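Local coordinates for flagellin hook IN motif family (Aeromonas hydrophila subsp. hydrophila, PDB 6XI1), which probably forms part of the extender region of an RTX adhesin, where calcium-bound tandem beta-sandwich repeats hold the adhesin out toward its target, at residues V344-D349 with T367-D372; A376-F381 with S430-T435. One frame throughout, in Å; residues are numbered along the deposited sequence.

Interaction 1: V344-D349 with T367-D372; sequences VISGSD and TLSVTD. With CA (calcium ion), chain V.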
ATOM      1  N   VAL A 344      32.138  48.226  -8.380  1.00 20.18           N
ATOM      2  CA  VAL A 344      31.931  49.682  -8.578  1.00 20.04           C
ATOM      3  C   VAL A 344      33.099  50.403  -7.908  1.00 17.98           C
ATOM      4  O   VAL A 344      33.199  50.398  -6.697  1.00 17.88           O
ATOM      5  CB  VAL A 344      30.554  50.135  -8.078  1.00 23.35           C
ATOM      6  CG1 VAL A 344      30.335  51.620  -8.336  1.00 25.92           C
ATOM      7  CG2 VAL A 344      29.463  49.317  -8.751  1.00 24.30           C
ATOM      8  N   ILE A 345      33.950  51.000  -8.730  1.00 18.56           N
ATOM      9  CA  ILE A 345      35.197  51.643  -8.255  1.00 18.50           C
ATOM     10  C   ILE A 345      35.036  53.145  -8.385  1.00 19.46           C
ATOM     11  O   ILE A 345      34.685  53.647  -9.475  1.00 20.74           O
ATOM     12  CB  ILE A 345      36.429  51.093  -8.988  1.00 20.70           C
ATOM     13  CG1 ILE A 345      36.561  49.590  -8.719  1.00 21.56           C
ATOM     14  CG2 ILE A 345      37.651  51.858  -8.529  1.00 20.71           C
ATOM     15  CD1 ILE A 345      37.571  48.887  -9.576  1.00 21.55           C
ATOM     16  N   SER A 346      35.374  53.847  -7.326  1.00 19.83           N
ATOM     17  CA  SER A 346      35.138  55.307  -7.255  1.00 21.46           C
ATOM     18  C   SER A 346      36.305  55.950  -6.500  1.00 21.83           C
ATOM     19  O   SER A 346      37.354  55.312  -6.379  1.00 19.84           O
ATOM     20  CB  SER A 346      33.778  55.584  -6.633  1.00 22.65           C
ATOM     21  OG  SER A 346      33.750  55.113  -5.270  1.00 23.83           O
ATOM     22  N   GLY A 347      36.139  57.184  -6.040  1.00 20.25           N
ATOM     23  CA  GLY A 347      37.195  57.860  -5.267  1.00 23.35           C
ATOM     24  C   GLY A 347      38.114  58.680  -6.156  1.00 21.18           C
ATOM     25  O   GLY A 347      37.679  59.148  -7.187  1.00 22.33           O
ATOM     26  N   SER A 348      39.328  58.951  -5.684  1.00 21.42           N
ATOM     27  CA  SER A 348      40.261  59.890  -6.344  1.00 21.97           C
ATOM     28  C   SER A 348      40.989  59.129  -7.453  1.00 21.19           C
ATOM     29  O   SER A 348      41.966  58.428  -7.144  1.00 23.88           O
ATOM     30  CB  SER A 348      41.204  60.461  -5.347  1.00 24.84           C
ATOM     31  OG  SER A 348      40.463  61.025  -4.264  1.00 27.11           O
ATOM     32  N   ASP A 349      40.541  59.286  -8.681  1.00 19.77           N
ATOM     33  CA  ASP A 349      41.126  58.563  -9.843  1.00 21.77           C
ATOM     34  C   ASP A 349      41.829  59.562 -10.774  1.00 22.41           C
ATOM     35  O   ASP A 349      42.100  59.224 -11.936  1.00 21.33           O
ATOM     36  CB  ASP A 349      40.049  57.715 -10.498  1.00 22.31           C
ATOM     37  CG  ASP A 349      38.838  58.496 -10.989  1.00 26.94           C
ATOM     38  OD1 ASP A 349      38.895  59.764 -10.995  1.00 27.32           O
ATOM     39  OD2 ASP A 349      37.890  57.828 -11.456  1.00 31.22           O
ATOM     40  N   THR A 367      43.215  58.003  -3.107  1.00 19.06           N
ATOM     41  CA  THR A 367      42.631  56.736  -2.617  1.00 21.53           C
ATOM     42  C   THR A 367      41.377  56.462  -3.455  1.00 19.96           C
ATOM     43  O   THR A 367      40.536  57.377  -3.612  1.00 22.15           O
ATOM     44  CB  THR A 367      42.357  56.771  -1.105  1.00 25.36           C
ATOM     45  OG1 THR A 367      43.596  56.984  -0.428  1.00 25.38           O
ATOM     46  CG2 THR A 367      41.788  55.477  -0.563  1.00 23.25           C
ATOM     47  N   LEU A 368      41.305  55.252  -3.982  1.00 20.22           N
ATOM     48  CA  LEU A 368      40.107  54.720  -4.653  1.00 20.48           C
ATOM     49  C   LEU A 368      39.248  54.028  -3.607  1.00 20.28           C
ATOM     50  O   LEU A 368      39.765  53.593  -2.549  1.00 22.06           O
ATOM     51  CB  LEU A 368      40.500  53.738  -5.764  1.00 20.72           C
ATOM     52  CG  LEU A 368      41.275  54.348  -6.922  1.00 21.13           C
ATOM     53  CD1 LEU A 368      41.699  53.297  -7.947  1.00 21.55           C
ATOM     54  CD2 LEU A 368      40.457  55.423  -7.587  1.00 24.00           C
ATOM     55  N   SER A 369      37.985  53.851  -3.958  1.00 20.03           N
ATOM     56  CA  SER A 369      37.044  53.035  -3.164  1.00 19.61           C
ATOM     57  C   SER A 369      36.453  51.960  -4.071  1.00 16.04           C
ATOM     58  O   SER A 369      36.320  52.201  -5.272  1.00 16.06           O
ATOM     59  CB  SER A 369      35.958  53.934  -2.630  1.00 20.41           C
ATOM     60  OG  SER A 369      35.064  53.188  -1.855  1.00 25.77           O
ATOM     61  N   VAL A 370      36.090  50.839  -3.495  1.00 15.48           N
ATOM     62  CA  VAL A 370      35.427  49.752  -4.239  1.00 17.12           C
ATOM     63  C   VAL A 370      34.331  49.160  -3.363  1.00 18.97           C
ATOM     64  O   VAL A 370      34.545  48.903  -2.166  1.00 18.27           O
ATOM     65  CB  VAL A 370      36.433  48.674  -4.706  1.00 17.90           C
ATOM     66  CG1 VAL A 370      37.206  48.055  -3.544  1.00 20.02           C
ATOM     67  CG2 VAL A 370      35.721  47.588  -5.504  1.00 19.57           C
ATOM     68  N   THR A 371      33.201  48.914  -4.011  1.00 20.13           N
ATOM     69  CA  THR A 371      32.071  48.128  -3.478  1.00 18.83           C
ATOM     70  C   THR A 371      31.681  47.114  -4.553  1.00 18.95           C
ATOM     71  O   THR A 371      31.755  47.435  -5.770  1.00 19.52           O
ATOM     72  CB  THR A 371      30.900  49.049  -3.093  1.00 20.11           C
ATOM     73  OG1 THR A 371      31.340  49.891  -2.030  1.00 20.33           O
ATOM     74  CG2 THR A 371      29.697  48.270  -2.620  1.00 21.23           C
ATOM     75  N   ASP A 372      31.245  45.943  -4.121  1.00 18.08           N
ATOM     76  CA  ASP A 372      31.002  44.785  -5.005  1.00 17.64           C
ATOM     77  C   ASP A 372      29.708  44.100  -4.554  1.00 17.16           C
ATOM     78  O   ASP A 372      29.586  43.740  -3.366  1.00 18.34           O
ATOM     79  CB  ASP A 372      32.232  43.870  -4.992  1.00 18.00           C
ATOM     80  CG  ASP A 372      32.241  42.948  -6.199  1.00 20.60           C
ATOM     81  OD1 ASP A 372      31.202  42.297  -6.440  1.00 18.06           O
ATOM     82  OD2 ASP A 372      33.269  42.948  -6.917  1.00 19.94           O
TER
HETATM   83 CA    CA V 520      32.379  41.001  -8.179  1.00 17.57          CA
HETATM   84  O   HOH W   1      42.058  60.588  -2.232  1.00 25.42           O

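Interaction 2: A376-F381 with S430-T435; sequences ADEAKF and SVDGTT. With CA (calcium ion), chain V; CA (calcium ion), chain U.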
ATOM      1  N   ALA A 376      31.337  42.012   0.530  1.00 22.65           N
ATOM      2  CA  ALA A 376      32.473  42.674   1.200  1.00 23.39           C
ATOM      3  C   ALA A 376      33.774  41.920   0.901  1.00 21.51           C
ATOM      4  O   ALA A 376      34.822  42.573   0.786  1.00 22.18           O
ATOM      5  CB  ALA A 376      32.191  42.762   2.678  1.00 25.66           C
ATOM      6  N   ASP A 377      33.708  40.600   0.727  1.00 23.37           N
ATOM      7  CA  ASP A 377      34.896  39.757   0.421  1.00 23.48           C
ATOM      8  C   ASP A 377      35.546  40.182  -0.918  1.00 24.51           C
ATOM      9  O   ASP A 377      36.750  39.917  -1.112  1.00 23.72           O
ATOM     10  CB  ASP A 377      34.520  38.272   0.424  1.00 26.80           C
ATOM     11  CG  ASP A 377      33.319  37.871  -0.441  1.00 29.25           C
ATOM     12  OD1 ASP A 377      32.678  38.743  -1.062  1.00 28.19           O
ATOM     13  OD2 ASP A 377      32.988  36.677  -0.458  1.00 31.08           O
ATOM     14  N   GLU A 378      34.812  40.833  -1.815  1.00 20.29           N
ATOM     15  CA  GLU A 378      35.363  41.301  -3.119  1.00 20.55           C
ATOM     16  C   GLU A 378      35.655  42.804  -3.113  1.00 21.21           C
ATOM     17  O   GLU A 378      36.151  43.307  -4.147  1.00 20.88           O
ATOM     18  CB  GLU A 378      34.416  40.923  -4.258  1.00 19.52           C
ATOM     19  CG  GLU A 378      34.245  39.410  -4.395  1.00 21.98           C
ATOM     20  CD  GLU A 378      33.687  38.922  -5.736  1.00 18.99           C
ATOM     21  OE1 GLU A 378      33.465  39.754  -6.701  1.00 18.22           O
ATOM     22  OE2 GLU A 378      33.323  37.737  -5.756  1.00 23.32           O
ATOM     23  N   ALA A 379      35.451  43.483  -1.977  1.00 20.47           N
ATOM     24  CA  ALA A 379      35.631  44.953  -1.849  1.00 22.85           C
ATOM     25  C   ALA A 379      37.079  45.230  -1.433  1.00 22.93           C
ATOM     26  O   ALA A 379      37.313  45.795  -0.341  1.00 22.53           O
ATOM     27  CB  ALA A 379      34.705  45.529  -0.812  1.00 20.96           C
ATOM     28  N   LYS A 380      38.027  44.845  -2.278  1.00 22.04           N
ATOM     29  CA  LYS A 380      39.427  45.236  -2.098  1.00 25.36           C
ATOM     30  C   LYS A 380      40.140  45.195  -3.447  1.00 21.86           C
ATOM     31  O   LYS A 380      39.593  44.653  -4.391  1.00 20.04           O
ATOM     32  CB  LYS A 380      40.070  44.374  -1.019  1.00 33.70           C
ATOM     33  CG  LYS A 380      40.024  42.890  -1.282  1.00 37.87           C
ATOM     34  CD  LYS A 380      40.504  42.083  -0.089  1.00 44.96           C
ATOM     35  CE  LYS A 380      40.492  40.597  -0.382  1.00 54.47           C
ATOM     36  NZ  LYS A 380      41.115  39.815   0.713  1.00 62.27           N
ATOM     37  N   PHE A 381      41.306  45.811  -3.476  1.00 21.22           N
ATOM     38  CA  PHE A 381      42.131  45.953  -4.693  1.00 21.93           C
ATOM     39  C   PHE A 381      43.184  44.852  -4.680  1.00 23.62           C
ATOM     40  O   PHE A 381      43.591  44.366  -3.610  1.00 21.49           O
ATOM     41  CB  PHE A 381      42.720  47.354  -4.782  1.00 19.73           C
ATOM     42  CG  PHE A 381      41.670  48.402  -5.032  1.00 18.71           C
ATOM     43  CD1 PHE A 381      41.271  48.720  -6.318  1.00 19.85           C
ATOM     44  CD2 PHE A 381      41.065  49.048  -3.959  1.00 18.38           C
ATOM     45  CE1 PHE A 381      40.284  49.668  -6.528  1.00 20.04           C
ATOM     46  CE2 PHE A 381      40.041  49.957  -4.165  1.00 18.84           C
ATOM     47  CZ  PHE A 381      39.693  50.307  -5.451  1.00 19.30           C
ATOM     48  N   SER A 430      40.355  45.635  -8.959  1.00 18.29           N
ATOM     49  CA  SER A 430      39.814  45.002  -7.741  1.00 19.02           C
ATOM     50  C   SER A 430      40.079  43.492  -7.796  1.00 19.89           C
ATOM     51  O   SER A 430      40.498  42.987  -8.856  1.00 21.53           O
ATOM     52  CB  SER A 430      38.351  45.328  -7.540  1.00 18.68           C
ATOM     53  OG  SER A 430      37.592  44.794  -8.586  1.00 19.56           O
ATOM     54  N   VAL A 431      39.870  42.790  -6.679  1.00 20.54           N
ATOM     55  CA  VAL A 431      40.209  41.342  -6.585  1.00 22.88           C
ATOM     56  C   VAL A 431      39.401  40.513  -7.595  1.00 23.15           C
ATOM     57  O   VAL A 431      39.903  39.466  -8.004  1.00 24.50           O
ATOM     58  CB  VAL A 431      40.050  40.791  -5.163  1.00 25.72           C
ATOM     59  CG1 VAL A 431      41.134  41.387  -4.270  1.00 29.82           C
ATOM     60  CG2 VAL A 431      38.660  41.042  -4.605  1.00 24.63           C
ATOM     61  N   ASP A 432      38.222  40.924  -8.048  1.00 20.20           N
ATOM     62  CA  ASP A 432      37.456  40.125  -9.045  1.00 21.30           C
ATOM     63  C   ASP A 432      37.926  40.444 -10.479  1.00 20.94           C
ATOM     64  O   ASP A 432      37.307  39.942 -11.388  1.00 22.78           O
ATOM     65  CB  ASP A 432      35.945  40.344  -8.932  1.00 20.54           C
ATOM     66  CG  ASP A 432      35.458  41.690  -9.449  1.00 19.15           C
ATOM     67  OD1 ASP A 432      36.297  42.537  -9.804  1.00 18.96           O
ATOM     68  OD2 ASP A 432      34.226  41.875  -9.532  1.00 16.13           O
ATOM     69  N   GLY A 433      38.954  41.273 -10.669  1.00 20.44           N
ATOM     70  CA  GLY A 433      39.477  41.585 -12.006  1.00 20.47           C
ATOM     71  C   GLY A 433      38.897  42.853 -12.591  1.00 21.11           C
ATOM     72  O   GLY A 433      39.388  43.251 -13.675  1.00 22.70           O
ATOM     73  N   THR A 434      37.930  43.521 -11.934  1.00 18.69           N
ATOM     74  CA  THR A 434      37.352  44.772 -12.474  1.00 19.67           C
ATOM     75  C   THR A 434      38.438  45.854 -12.531  1.00 19.72           C
ATOM     76  O   THR A 434      39.142  46.080 -11.511  1.00 21.12           O
ATOM     77  CB  THR A 434      36.163  45.266 -11.640  1.00 21.30           C
ATOM     78  OG1 THR A 434      35.242  44.177 -11.463  1.00 19.19           O
ATOM     79  CG2 THR A 434      35.546  46.478 -12.285  1.00 19.80           C
ATOM     80  N   THR A 435      38.610  46.492 -13.675  1.00 18.72           N
ATOM     81  CA  THR A 435      39.704  47.486 -13.857  1.00 21.66           C
ATOM     82  C   THR A 435      39.170  48.907 -13.659  1.00 17.78           C
ATOM     83  O   THR A 435      37.976  49.193 -13.890  1.00 18.18           O
ATOM     84  CB  THR A 435      40.428  47.321 -15.209  1.00 21.93           C
ATOM     85  OG1 THR A 435      39.464  47.436 -16.237  1.00 22.52           O
ATOM     86  CG2 THR A 435      41.112  45.994 -15.372  1.00 23.66           C
TER
HETATM   87 CA    CA V 520      32.379  41.001  -8.179  1.00 17.57          CA
HETATM   88 CA    CA U 519      30.910  36.876  -1.689  1.00 25.41          CA
HETATM   89  O   HOH W   2      36.130  43.049  -6.847  1.00 18.65           O
HETATM   90  O   HOH W   3      32.185  36.451  -3.646  1.00 24.31           O
HETATM   91  O   HOH W   4      29.871  37.594   0.396  1.00 24.72           O
HETATM   92  O   HOH W   5      28.842  36.015  -2.259  1.00 19.76           O
HETATM   93  O   HOH W   6      31.056  34.584  -1.439  1.00 32.38           O

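Interaction 1: V344-D349 with T367-D372
Val344 to Gly347 pairs antiparallel with Thr367 to Thr371, the ends of the beta hairpin made by strands 344-354 and 361-371, on the surface of the last repeat in the chain. Five backbone hydrogen bonds hold the segments together. Val344 with Thr371 and Ser346 with Ser369 are hydrogen-bonded pairs, each closed by two N-H···O bonds, Val344 N donating to Thr371 O at 2.8 Å; Ile345 with Val370 and Gly347 with Leu368 are non-hydrogen-bonded pairs. In the fifth bond, just beyond the strand, Ser348 N gives to Thr367 O (2.9 Å). Between the two hydrogen-bonded pairs Ile345 CA makes a C-H···O contact with Ser369 O at 3.2 Å. Water 1 continues the pairing, accepting from Thr367 N (3.0 Å) and hydrogen-bonded to Ser348 OG.

The two faces differ. Val344, Ser346, Ser369 and Thr371 share an exposed face, where Ser346 OG lies 3.6 Å from Ser369 CB. On the other, Ile345 and Val370 stand side by side, CG1 of Ile345 3.9 Å from CG2 of Val370; with Ile345 CG1 set beside its own backbone N (chi1 -61°), this branch can run alongside the valine. Buried Leu368 turns CD2 to the neighbouring strand, 3.3 Å from Ser346 O and close to Ser348 O, and rests it against Asp349 CB, while Trp404 and Phe381 pack on the leucine from the rest of the sandwich. Trp404 NE1 bonds to Ser348 O, and Asp349 OD2 to His436. At the far end Asp372 grips a calcium ion with both OD1 and OD2. The pairing is that of the first two strands of a cadherin-like beta-sandwich, its second strand running directly into a calcium site.

Interaction 2: A376-F381 with S430-T435
A first torsion of -62°, followed by an extended chain, carries the Glu378 carboxylate to a calcium ion that Asp432 reaches with its CG tucked between its backbone N and carbonyl carbon (chi1 73°). Glu378 OE1 binds the metal at 2.2 Å and Asp432 OD2 at 2.5 Å; the two side chains cross at about a right angle with their carboxylate planes 67° apart. Asn340, Asp341, Asp372 and Asp374 complete the site. Asp432 OD1, turned from the ion, accepts from both Thr434 OG1 (2.6 Å) and Thr434 N; the latter bond makes an Asx turn, and with the calcium on OD2 these bonds fix the carboxylate's rotation.

Away from the metal, Val431 N donates to Lys380 O (3.0 Å), while Val431 CG1 packs on Lys380 CG at 3.5 Å and CG2 comes up against Glu378 O and CA. Water 2 joins the loops, donating to Glu378 O (2.7 Å) and accepting from Ser430 OG and Asp432 N. Neighbouring Asp377 holds a second calcium through both oxygens, with four waters and Asp374 O; water 3 of that shell donates to Glu378 OE2 (2.7 Å), so the glutamate, bound to the first ion, meets the second through this water. The type I turn Ser430 to Gly433 and the short 3-10 segment 376-378 thus each supply a ligand to a calcium site at the end of a cadherin-like beta-sandwich.

In the fold
Interactions 1 and 2 lie in the same cadherin-like repeat, their centres about 10 Å apart. They follow in series: strand 361-371 of the hairpin leads into Asp372, and the loop that follows supplies 376-381, which meets the turn between strands 421-429 and 435-443. Beside the site Val370 CG1 packs on Phe381 CE2 at 3.5 Å. One calcium ion is common to both, bringing Asp372 OD2 to 3.0 Å from Asp432 OD2, a proximity that the metal's charge presumably offsets. It joins strand end and loops next to another calcium, held by Asp341 and Asp374 with Glu249 and Gln308 of the preceding repeat, consistent with calcium's essential role in extending these adhesins.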